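Local coordinates for SusD/RagB family nutrient-binding outer membrane lipoprotein (Bacteroides vulgatus, PDB 4F7A) that probably binds mucin O-glycans at the bacterial surface, as a SusD-like lipoprotein of the outer membrane, at residues M125-D130 with E434-W439; D55-Y60 with I466-L471; Q47-L52 with W86-N91. All blocks are in the same frame, centred on the assembly; numbering follows the deposited sequence.

Interaction 1 of 3, residues M125-D130 with E434-W439; sequences MHRITD and EGMEAW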
loop_
_atom_site.group_PDB
_atom_site.type_symbol
_atom_site.label_atom_id
_atom_site.label_comp_id
_atom_site.label_asym_id
_atom_site.label_seq_id
_atom_site.Cartn_x
_atom_site.Cartn_y
_atom_site.Cartn_z
HETATM N N MSE A 125 -3.164 8.107 -7.003
HETATM C CA MSE A 125 -3.820 9.054 -6.124
HETATM C C MSE A 125 -4.659 8.410 -5.016
HETATM O O MSE A 125 -4.914 9.045 -4.009
HETATM C CB MSE A 125 -4.660 10.040 -6.936
HETATM C CG MSE A 125 -3.832 10.844 -7.944
HETATM SE SE MSE A 125 -2.251 11.650 -7.204
HETATM C CE MSE A 125 -3.123 13.053 -6.201
ATOM N N HIS A 126 -5.079 7.161 -5.173
ATOM C CA HIS A 126 -5.789 6.512 -4.061
ATOM C C HIS A 126 -4.804 6.346 -2.909
ATOM O O HIS A 126 -5.199 6.445 -1.757
ATOM C CB HIS A 126 -6.478 5.191 -4.476
ATOM C CG HIS A 126 -5.588 3.986 -4.424
ATOM N ND1 HIS A 126 -4.661 3.713 -5.399
ATOM C CD2 HIS A 126 -5.454 3.014 -3.493
ATOM C CE1 HIS A 126 -4.009 2.605 -5.087
ATOM N NE2 HIS A 126 -4.465 2.164 -3.929
ATOM N N ARG A 127 -3.514 6.149 -3.221
ATOM C CA ARG A 127 -2.475 6.088 -2.183
ATOM C C ARG A 127 -2.336 7.407 -1.379
ATOM O O ARG A 127 -2.029 7.377 -0.187
ATOM C CB ARG A 127 -1.131 5.724 -2.811
ATOM C CG ARG A 127 -1.045 4.275 -3.276
ATOM C CD ARG A 127 0.045 4.059 -4.334
ATOM N NE ARG A 127 1.391 4.518 -3.976
ATOM C CZ ARG A 127 2.293 3.818 -3.270
ATOM N NH1 ARG A 127 2.019 2.629 -2.759
ATOM N NH2 ARG A 127 3.504 4.325 -3.068
ATOM N N ILE A 128 -2.599 8.535 -2.037
ATOM C CA ILE A 128 -2.532 9.855 -1.393
ATOM C C ILE A 128 -3.771 10.135 -0.529
ATOM O O ILE A 128 -3.629 10.556 0.614
ATOM C CB ILE A 128 -2.314 10.985 -2.453
ATOM C CG1 ILE A 128 -1.052 10.687 -3.295
ATOM C CG2 ILE A 128 -2.247 12.364 -1.790
ATOM C CD1 ILE A 128 0.248 10.507 -2.469
ATOM N N THR A 129 -4.978 9.905 -1.050
ATOM C CA THR A 129 -6.154 10.084 -0.211
ATOM C C THR A 129 -6.108 9.119 0.952
ATOM O O THR A 129 -6.527 9.476 2.041
ATOM C CB THR A 129 -7.534 9.983 -0.944
ATOM O OG1 THR A 129 -8.584 10.194 0.024
ATOM C CG2 THR A 129 -7.723 8.628 -1.593
ATOM N N ASP A 130 -5.602 7.914 0.744
ATOM C CA ASP A 130 -5.538 6.951 1.862
ATOM C C ASP A 130 -4.531 7.382 2.963
ATOM O O ASP A 130 -4.597 6.902 4.102
ATOM C CB ASP A 130 -5.216 5.537 1.355
ATOM C CG ASP A 130 -6.359 4.903 0.583
ATOM O OD1 ASP A 130 -7.501 5.459 0.561
ATOM O OD2 ASP A 130 -6.098 3.846 -0.034
ATOM N N GLU A 434 5.125 -3.720 0.396
ATOM C CA GLU A 434 4.457 -2.465 0.022
ATOM C C GLU A 434 3.623 -1.952 1.188
ATOM O O GLU A 434 2.471 -2.352 1.375
ATOM C CB GLU A 434 3.594 -2.655 -1.237
ATOM C CG GLU A 434 3.397 -1.355 -2.046
ATOM C CD GLU A 434 2.587 -0.346 -1.270
ATOM O OE1 GLU A 434 1.366 -0.583 -1.167
ATOM O OE2 GLU A 434 3.165 0.662 -0.758
ATOM N N GLY A 435 4.206 -1.020 1.931
ATOM C CA GLY A 435 3.654 -0.569 3.198
ATOM C C GLY A 435 2.379 0.251 3.114
ATOM O O GLY A 435 1.610 0.288 4.078
HETATM N N MSE A 436 2.142 0.938 2.003
HETATM C CA MSE A 436 0.914 1.759 1.894
HETATM C C MSE A 436 -0.355 0.919 1.903
HETATM O O MSE A 436 -1.248 1.186 2.694
HETATM C CB MSE A 436 0.904 2.685 0.690
HETATM C CG MSE A 436 2.043 3.654 0.674
HETATM SE SE MSE A 436 1.493 5.346 -0.133
HETATM C CE MSE A 436 3.173 6.259 0.119
ATOM N N GLU A 437 -0.449 -0.093 1.048
ATOM C CA GLU A 437 -1.657 -0.926 1.095
ATOM C C GLU A 437 -1.813 -1.579 2.467
ATOM O O GLU A 437 -2.930 -1.637 3.022
ATOM C CB GLU A 437 -1.664 -1.967 -0.017
ATOM C CG GLU A 437 -2.994 -2.747 -0.110
ATOM C CD GLU A 437 -4.239 -1.875 -0.284
ATOM O OE1 GLU A 437 -4.131 -0.706 -0.724
ATOM O OE2 GLU A 437 -5.358 -2.356 0.040
ATOM N N ALA A 438 -0.699 -2.024 3.032
ATOM C CA ALA A 438 -0.711 -2.710 4.342
ATOM C C ALA A 438 -1.251 -1.805 5.442
ATOM O O ALA A 438 -2.105 -2.202 6.241
ATOM C CB ALA A 438 0.704 -3.198 4.697
ATOM N N TRP A 439 -0.759 -0.574 5.459
ATOM C CA TRP A 439 -1.153 0.381 6.462
ATOM C C TRP A 439 -2.606 0.836 6.273
ATOM O O TRP A 439 -3.320 0.987 7.236
ATOM C CB TRP A 439 -0.196 1.575 6.485
ATOM C CG TRP A 439 -0.486 2.542 7.646
ATOM C CD1 TRP A 439 -0.875 2.202 8.901
ATOM C CD2 TRP A 439 -0.357 3.982 7.636
ATOM N NE1 TRP A 439 -1.045 3.339 9.680
ATOM C CE2 TRP A 439 -0.730 4.442 8.920
ATOM C CE3 TRP A 439 0.005 4.925 6.654
ATOM C CZ2 TRP A 439 -0.724 5.782 9.252
ATOM C CZ3 TRP A 439 -0.004 6.253 6.979
ATOM C CH2 TRP A 439 -0.366 6.678 8.276
HETATM O O HOH W 1 -2.809 1.222 -1.764
HETATM O O HOH W 2 -0.261 0.874 -2.593
#
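Arg127 of helix 111-132 meets Met436 and Glu434 at the start of helix 435-445 in close packing. The selenium of the selenomethionine Met436 sits over the centre of one guanidinium face, its SE 3.6 Å from Arg127 CZ, while Glu434 approaches the edge. A bend at chi3 (54°) turns the guanidinium face to the selenium, the two side chains running nearly perpendicular. Arg127 NH1 reaches Glu434 OE2 at 3.0 Å in a salt bridge whose hydrogen bond is weak (148° at the hydrogen); the two planes stand 65° apart. Glu434 is also the N-cap residue, and its carboxylate caps the helix: Glu437 N donates to Glu434 OE1 (2.9 Å) and Met436 N to Glu434 OE2. Arg127 NH2 is held in turn by Ile32 O and Gln50 OE1.

The other side is looser and bridged by water, although buried. One water joins Arg127 NH1 to Glu434 OE1; another lies between His126 NE2 (2.9 Å) and Glu437 OE1, which stand 4.3 Å apart. Arg210 pairs with Glu437, and His126 ND1 bonds to Val122 O. The contact joins two helices of this TPR-like SusD fold through the carboxylate of an N-cap residue that doubles as salt-bridge partner.

Interaction 2 of 3, residues D55-Y60 with I466-L471; sequences DMFSGY and IMIRRL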
loop_
_atom_site.group_PDB
_atom_site.type_symbol
_atom_site.label_atom_id
_atom_site.label_comp_id
_atom_site.label_asym_id
_atom_site.label_seq_id
_atom_site.Cartn_x
_atom_site.Cartn_y
_atom_site.Cartn_z
ATOM N N ASP A 55 5.658 2.520 5.755
ATOM C CA ASP A 55 6.373 1.244 5.865
ATOM C C ASP A 55 6.623 0.887 7.326
ATOM O O ASP A 55 6.716 -0.294 7.668
ATOM C CB ASP A 55 7.705 1.301 5.111
ATOM C CG ASP A 55 7.545 1.169 3.590
ATOM O OD1 ASP A 55 6.410 0.946 3.099
ATOM O OD2 ASP A 55 8.574 1.288 2.888
HETATM N N MSE A 56 6.764 1.907 8.169
HETATM C CA MSE A 56 6.902 1.686 9.591
HETATM C C MSE A 56 5.531 1.479 10.238
HETATM O O MSE A 56 5.340 0.533 11.027
HETATM C CB MSE A 56 7.631 2.855 10.258
HETATM C CG MSE A 56 7.687 2.674 11.768
HETATM SE SE MSE A 56 8.768 3.977 12.678
HETATM C CE MSE A 56 8.004 5.515 11.987
ATOM N N PHE A 57 4.561 2.342 9.908
ATOM C CA PHE A 57 3.257 2.253 10.540
ATOM C C PHE A 57 2.527 0.974 10.176
ATOM O O PHE A 57 1.768 0.435 10.991
ATOM C CB PHE A 57 2.404 3.493 10.269
ATOM C CG PHE A 57 3.012 4.785 10.806
ATOM C CD1 PHE A 57 3.530 4.853 12.089
ATOM C CD2 PHE A 57 3.063 5.918 10.018
ATOM C CE1 PHE A 57 4.079 6.026 12.558
ATOM C CE2 PHE A 57 3.600 7.107 10.496
ATOM C CZ PHE A 57 4.107 7.156 11.756
ATOM N N SER A 58 2.822 0.443 8.993
ATOM C CA SER A 58 2.324 -0.876 8.609
ATOM C C SER A 58 2.788 -2.055 9.497
ATOM O O SER A 58 2.171 -3.145 9.469
ATOM C CB SER A 58 2.749 -1.180 7.170
ATOM O OG SER A 58 4.133 -1.489 7.086
ATOM N N GLY A 59 3.877 -1.849 10.221
ATOM C CA GLY A 59 4.531 -2.883 11.004
ATOM C C GLY A 59 5.615 -3.660 10.282
ATOM O O GLY A 59 6.280 -4.493 10.907
ATOM N N TYR A 60 5.833 -3.379 8.993
ATOM C CA TYR A 60 6.808 -4.131 8.203
ATOM C C TYR A 60 8.257 -3.809 8.570
ATOM O O TYR A 60 9.088 -4.716 8.698
ATOM C CB TYR A 60 6.701 -3.835 6.702
ATOM C CG TYR A 60 5.518 -4.388 5.961
ATOM C CD1 TYR A 60 4.728 -5.429 6.470
ATOM C CD2 TYR A 60 5.205 -3.888 4.711
ATOM C CE1 TYR A 60 3.644 -5.932 5.727
ATOM C CE2 TYR A 60 4.130 -4.370 3.984
ATOM C CZ TYR A 60 3.352 -5.389 4.494
ATOM O OH TYR A 60 2.328 -5.853 3.704
ATOM N N ILE A 466 -6.104 3.205 19.738
ATOM C CA ILE A 466 -6.733 3.371 18.426
ATOM C C ILE A 466 -5.638 3.311 17.339
ATOM O O ILE A 466 -5.843 2.748 16.265
ATOM C CB ILE A 466 -7.550 4.656 18.345
ATOM C CG1 ILE A 466 -8.779 4.543 19.275
ATOM C CG2 ILE A 466 -8.004 4.949 16.921
ATOM C CD1 ILE A 466 -9.402 5.898 19.623
HETATM N N MSE A 467 -4.488 3.886 17.662
HETATM C CA MSE A 467 -3.320 3.991 16.800
HETATM C C MSE A 467 -3.496 5.108 15.761
HETATM O O MSE A 467 -4.615 5.655 15.578
HETATM C CB MSE A 467 -2.958 2.653 16.133
HETATM C CG MSE A 467 -2.974 1.458 17.078
HETATM SE SE MSE A 467 -2.348 -0.175 16.238
HETATM C CE MSE A 467 -0.473 0.337 16.125
ATOM N N ILE A 468 -2.385 5.441 15.110
ATOM C CA ILE A 468 -2.366 6.512 14.122
ATOM C C ILE A 468 -3.375 6.215 12.992
ATOM O O ILE A 468 -3.506 5.063 12.523
ATOM C CB ILE A 468 -0.913 6.764 13.605
ATOM C CG1 ILE A 468 -0.883 7.956 12.656
ATOM C CG2 ILE A 468 -0.291 5.506 12.923
ATOM C CD1 ILE A 468 0.574 8.401 12.276
ATOM N N ARG A 469 -4.119 7.251 12.605
ATOM C CA ARG A 469 -5.226 7.118 11.662
ATOM C C ARG A 469 -4.925 7.672 10.266
ATOM O O ARG A 469 -5.624 7.351 9.308
ATOM C CB ARG A 469 -6.451 7.862 12.200
ATOM C CG ARG A 469 -7.020 7.370 13.526
ATOM C CD ARG A 469 -7.668 5.982 13.393
ATOM N NE ARG A 469 -6.715 4.899 13.612
ATOM C CZ ARG A 469 -6.834 3.660 13.124
ATOM N NH1 ARG A 469 -7.821 3.364 12.279
ATOM N NH2 ARG A 469 -5.929 2.723 13.444
ATOM N N ARG A 470 -3.935 8.560 10.183
ATOM C CA ARG A 470 -3.638 9.305 8.971
ATOM C C ARG A 470 -2.381 10.115 9.204
ATOM O O ARG A 470 -1.893 10.228 10.329
ATOM C CB ARG A 470 -4.782 10.271 8.613
ATOM C CG ARG A 470 -4.989 11.409 9.633
ATOM C CD ARG A 470 -6.154 12.285 9.300
ATOM N NE ARG A 470 -5.901 13.188 8.187
ATOM C CZ ARG A 470 -5.357 14.405 8.280
ATOM N NH1 ARG A 470 -4.982 14.918 9.454
ATOM N NH2 ARG A 470 -5.219 15.137 7.174
ATOM N N LEU A 471 -1.882 10.715 8.136
ATOM C CA LEU A 471 -0.852 11.743 8.251
ATOM C C LEU A 471 -1.482 13.119 8.129
ATOM O O LEU A 471 -2.448 13.313 7.374
ATOM C CB LEU A 471 0.227 11.572 7.171
ATOM C CG LEU A 471 0.994 10.240 7.194
ATOM C CD1 LEU A 471 2.145 10.301 6.162
ATOM C CD2 LEU A 471 1.494 9.859 8.610
#
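With CG1 of Ile468 swung anti to the backbone N (chi1 -176°) and the chain extended beyond it, its CD1 comes to rest over one face of the Phe57 ring. The phenylalanine meets it with CG beside its own backbone N (chi1 -61°), and the two side chains stand roughly square to each other. Ile468 CD1 lies 4.0 Å from the ring centroid and 22° off the normal, a CH-pi contact displaced toward the rim, with CE2 of Phe57 nearest to CD1 of Ile468 at 3.7 Å. The second branch, Ile468 CG2, touches the root of the same ring, 4.0 Å from Phe57 CG. Leu471 completes this buried, apolar contact with a methyl at an oblique angle, its CD2 3.9 Å from Phe57 CE2.

The loop is held on its own side: Tyr75 OH bonds the backbone N of Ile468, and Arg469 NE returns to Met467 O (3.0 Å). Trp439 of helix 435-445 packs against Ile468 and Leu471, and Leu471 also touches Thr131 and Tyr132 at the end of helix 111-132. Short helix 54-57, leading into strand 61-62, is thereby set against the loop between helices 435-445 and 475-480.

Interaction 3 of 3, residues Q47-L52 with W86-N91; sequences QTFQNL and WNYTYN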
loop_
_atom_site.group_PDB
_atom_site.type_symbol
_atom_site.label_atom_id
_atom_site.label_comp_id
_atom_site.label_asym_id
_atom_site.label_seq_id
_atom_site.Cartn_x
_atom_site.Cartn_y
_atom_site.Cartn_z
ATOM N N GLN A 47 12.538 7.763 0.795
ATOM C CA GLN A 47 12.706 7.424 2.195
ATOM C C GLN A 47 11.685 8.152 3.068
ATOM O O GLN A 47 11.123 7.549 3.978
ATOM C CB GLN A 47 14.128 7.681 2.686
ATOM C CG GLN A 47 14.337 7.280 4.175
ATOM C CD GLN A 47 15.717 7.678 4.706
ATOM O OE1 GLN A 47 16.243 8.724 4.339
ATOM N NE2 GLN A 47 16.283 6.862 5.594
ATOM N N THR A 48 11.426 9.431 2.780
ATOM C CA THR A 48 10.368 10.189 3.510
ATOM C C THR A 48 8.975 10.085 2.902
ATOM O O THR A 48 7.978 10.224 3.609
ATOM C CB THR A 48 10.750 11.690 3.691
ATOM O OG1 THR A 48 10.751 12.348 2.417
ATOM C CG2 THR A 48 12.147 11.834 4.347
ATOM N N PHE A 49 8.889 9.853 1.594
ATOM C CA PHE A 49 7.609 9.572 0.905
ATOM C C PHE A 49 6.866 8.451 1.625
ATOM O O PHE A 49 5.718 8.606 2.056
ATOM C CB PHE A 49 7.903 9.171 -0.564
ATOM C CG PHE A 49 6.683 9.137 -1.487
ATOM C CD1 PHE A 49 5.771 8.105 -1.443
ATOM C CD2 PHE A 49 6.507 10.112 -2.454
ATOM C CE1 PHE A 49 4.677 8.085 -2.318
ATOM C CE2 PHE A 49 5.443 10.086 -3.328
ATOM C CZ PHE A 49 4.518 9.085 -3.252
ATOM N N GLN A 50 7.571 7.347 1.827
ATOM C CA GLN A 50 6.958 6.148 2.345
ATOM C C GLN A 50 7.705 5.411 3.457
ATOM O O GLN A 50 7.062 4.868 4.363
ATOM C CB GLN A 50 6.723 5.238 1.133
ATOM C CG GLN A 50 6.525 3.822 1.382
ATOM C CD GLN A 50 5.826 3.102 0.226
ATOM O OE1 GLN A 50 5.620 3.638 -0.889
ATOM N NE2 GLN A 50 5.485 1.876 0.492
ATOM N N ASN A 51 9.033 5.310 3.384
ATOM C CA ASN A 51 9.723 4.373 4.272
ATOM C C ASN A 51 9.663 4.770 5.738
ATOM O O ASN A 51 9.474 3.907 6.612
ATOM C CB ASN A 51 11.177 4.140 3.857
ATOM C CG ASN A 51 11.762 2.894 4.484
ATOM O OD1 ASN A 51 12.798 2.965 5.139
ATOM N ND2 ASN A 51 11.090 1.722 4.290
ATOM N N LEU A 52 9.788 6.065 6.013
ATOM C CA LEU A 52 9.703 6.546 7.393
ATOM C C LEU A 52 8.274 6.861 7.874
ATOM O O LEU A 52 8.081 7.339 9.001
ATOM C CB LEU A 52 10.601 7.744 7.599
ATOM C CG LEU A 52 12.101 7.492 7.576
ATOM C CD1 LEU A 52 12.831 8.824 7.444
ATOM C CD2 LEU A 52 12.588 6.728 8.828
ATOM N N TRP A 86 2.463 13.730 -0.298
ATOM C CA TRP A 86 1.741 14.853 -0.913
ATOM C C TRP A 86 2.657 15.684 -1.837
ATOM O O TRP A 86 2.374 15.847 -3.034
ATOM C CB TRP A 86 1.129 15.774 0.175
ATOM C CG TRP A 86 0.321 16.898 -0.404
ATOM C CD1 TRP A 86 0.804 18.027 -1.000
ATOM C CD2 TRP A 86 -1.111 17.010 -0.433
ATOM N NE1 TRP A 86 -0.240 18.822 -1.415
ATOM C CE2 TRP A 86 -1.425 18.217 -1.084
ATOM C CE3 TRP A 86 -2.158 16.199 0.025
ATOM C CZ2 TRP A 86 -2.743 18.644 -1.295
ATOM C CZ3 TRP A 86 -3.493 16.618 -0.218
ATOM C CH2 TRP A 86 -3.761 17.824 -0.858
ATOM N N ASN A 87 3.766 16.163 -1.288
ATOM C CA ASN A 87 4.601 17.145 -1.980
ATOM C C ASN A 87 5.184 16.588 -3.293
ATOM O O ASN A 87 5.101 17.220 -4.361
ATOM C CB ASN A 87 5.742 17.620 -1.079
ATOM C CG ASN A 87 5.270 18.439 0.123
ATOM O OD1 ASN A 87 4.128 18.912 0.166
ATOM N ND2 ASN A 87 6.165 18.615 1.113
ATOM N N TYR A 88 5.763 15.397 -3.210
ATOM C CA TYR A 88 6.401 14.793 -4.370
ATOM C C TYR A 88 5.389 14.427 -5.438
ATOM O O TYR A 88 5.645 14.600 -6.628
ATOM C CB TYR A 88 7.263 13.594 -3.950
ATOM C CG TYR A 88 8.474 13.999 -3.114
ATOM C CD1 TYR A 88 9.254 15.097 -3.463
ATOM C CD2 TYR A 88 8.837 13.285 -1.968
ATOM C CE1 TYR A 88 10.357 15.483 -2.687
ATOM C CE2 TYR A 88 9.956 13.644 -1.203
ATOM C CZ TYR A 88 10.702 14.749 -1.563
ATOM O OH TYR A 88 11.798 15.132 -0.807
ATOM N N THR A 89 4.240 13.920 -5.029
ATOM C CA THR A 89 3.234 13.507 -5.965
ATOM C C THR A 89 2.637 14.723 -6.693
ATOM O O THR A 89 2.540 14.719 -7.914
ATOM C CB THR A 89 2.130 12.671 -5.298
ATOM O OG1 THR A 89 2.705 11.500 -4.700
ATOM C CG2 THR A 89 1.118 12.240 -6.334
ATOM N N TYR A 90 2.289 15.774 -5.960
ATOM C CA TYR A 90 1.731 16.971 -6.588
ATOM C C TYR A 90 2.768 17.798 -7.339
ATOM O O TYR A 90 2.445 18.405 -8.347
ATOM C CB TYR A 90 0.991 17.834 -5.573
ATOM C CG TYR A 90 -0.389 17.286 -5.274
ATOM C CD1 TYR A 90 -1.408 17.356 -6.232
ATOM C CD2 TYR A 90 -0.667 16.685 -4.059
ATOM C CE1 TYR A 90 -2.686 16.852 -5.951
ATOM C CE2 TYR A 90 -1.919 16.181 -3.764
ATOM C CZ TYR A 90 -2.928 16.264 -4.716
ATOM O OH TYR A 90 -4.169 15.768 -4.408
ATOM N N ASN A 91 4.015 17.793 -6.883
ATOM C CA ASN A 91 5.049 18.538 -7.595
ATOM C C ASN A 91 5.436 17.896 -8.917
ATOM O O ASN A 91 5.630 18.600 -9.902
ATOM C CB ASN A 91 6.298 18.732 -6.723
ATOM C CG ASN A 91 6.106 19.825 -5.694
ATOM O OD1 ASN A 91 5.226 20.661 -5.846
ATOM N ND2 ASN A 91 6.900 19.806 -4.641
HETATM O O HOH W 3 12.886 13.597 1.409
#
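Apolar packing centres on Phe49, whose ring turns one edge, CD2 to CZ, to Tyr88 and Thr89 of helix 84-104. Its CG is anti to the backbone N (chi1 -168°), carrying the ring toward the second helix, where Phe49 CD2 lies 3.9 Å from Tyr88 CB. The two aromatic side chains run antiparallel alongside one another, and the tyrosine ring also offers its edge: CD2 of Phe49 is 4.0 Å from CD2 of Tyr88. The helix segments cross at -109° with axes 10.0 Å apart, a separation spanned by these side chains.

Polar contacts lie at and beyond the ring. Thr89 OG1 borders it, 3.3 Å from Phe49 CZ, while bonding to Ala85 O. Farther out, one water links Thr48 OG1 (2.7 Å) with Tyr88 OH (2.9 Å), near the plane of the tyrosine ring; Thr48 OG1 is also hydrogen-bonded to Ser84 OG. Replacing Phe49 by an alanine would probably open a gap beside Tyr88 CB and Thr89, leaving the tyrosine less firmly held.

The chemistry divides into a buried aromatic edge, carrying most of the close approaches, and a water bridge that couples the hydroxyls of two partly exposed residues.

In the fold
From the N terminus, helix 44-51 first meets helix 84-104 in interaction 3, closing a short loop of 33 residues. Helix 54-57 begins inside that loop yet pairs with 466-471 near the C terminus, so interactions 2 and 3 cross. Interaction 1 opens after interaction 3 has closed and is nested within the long loop of interaction 2, joining helix 111-132 to helix 435-445. Gln50 connects all three: its NE2 lies 2.9 Å from both Glu434 OE2 and Asp55 OD1, probable hydrogen bonds, and Phe49 packs on Met436. Trp439 against Phe57 joins interactions 1 and 2. Together they tie the N-terminal helices to the C-terminal part of the chain.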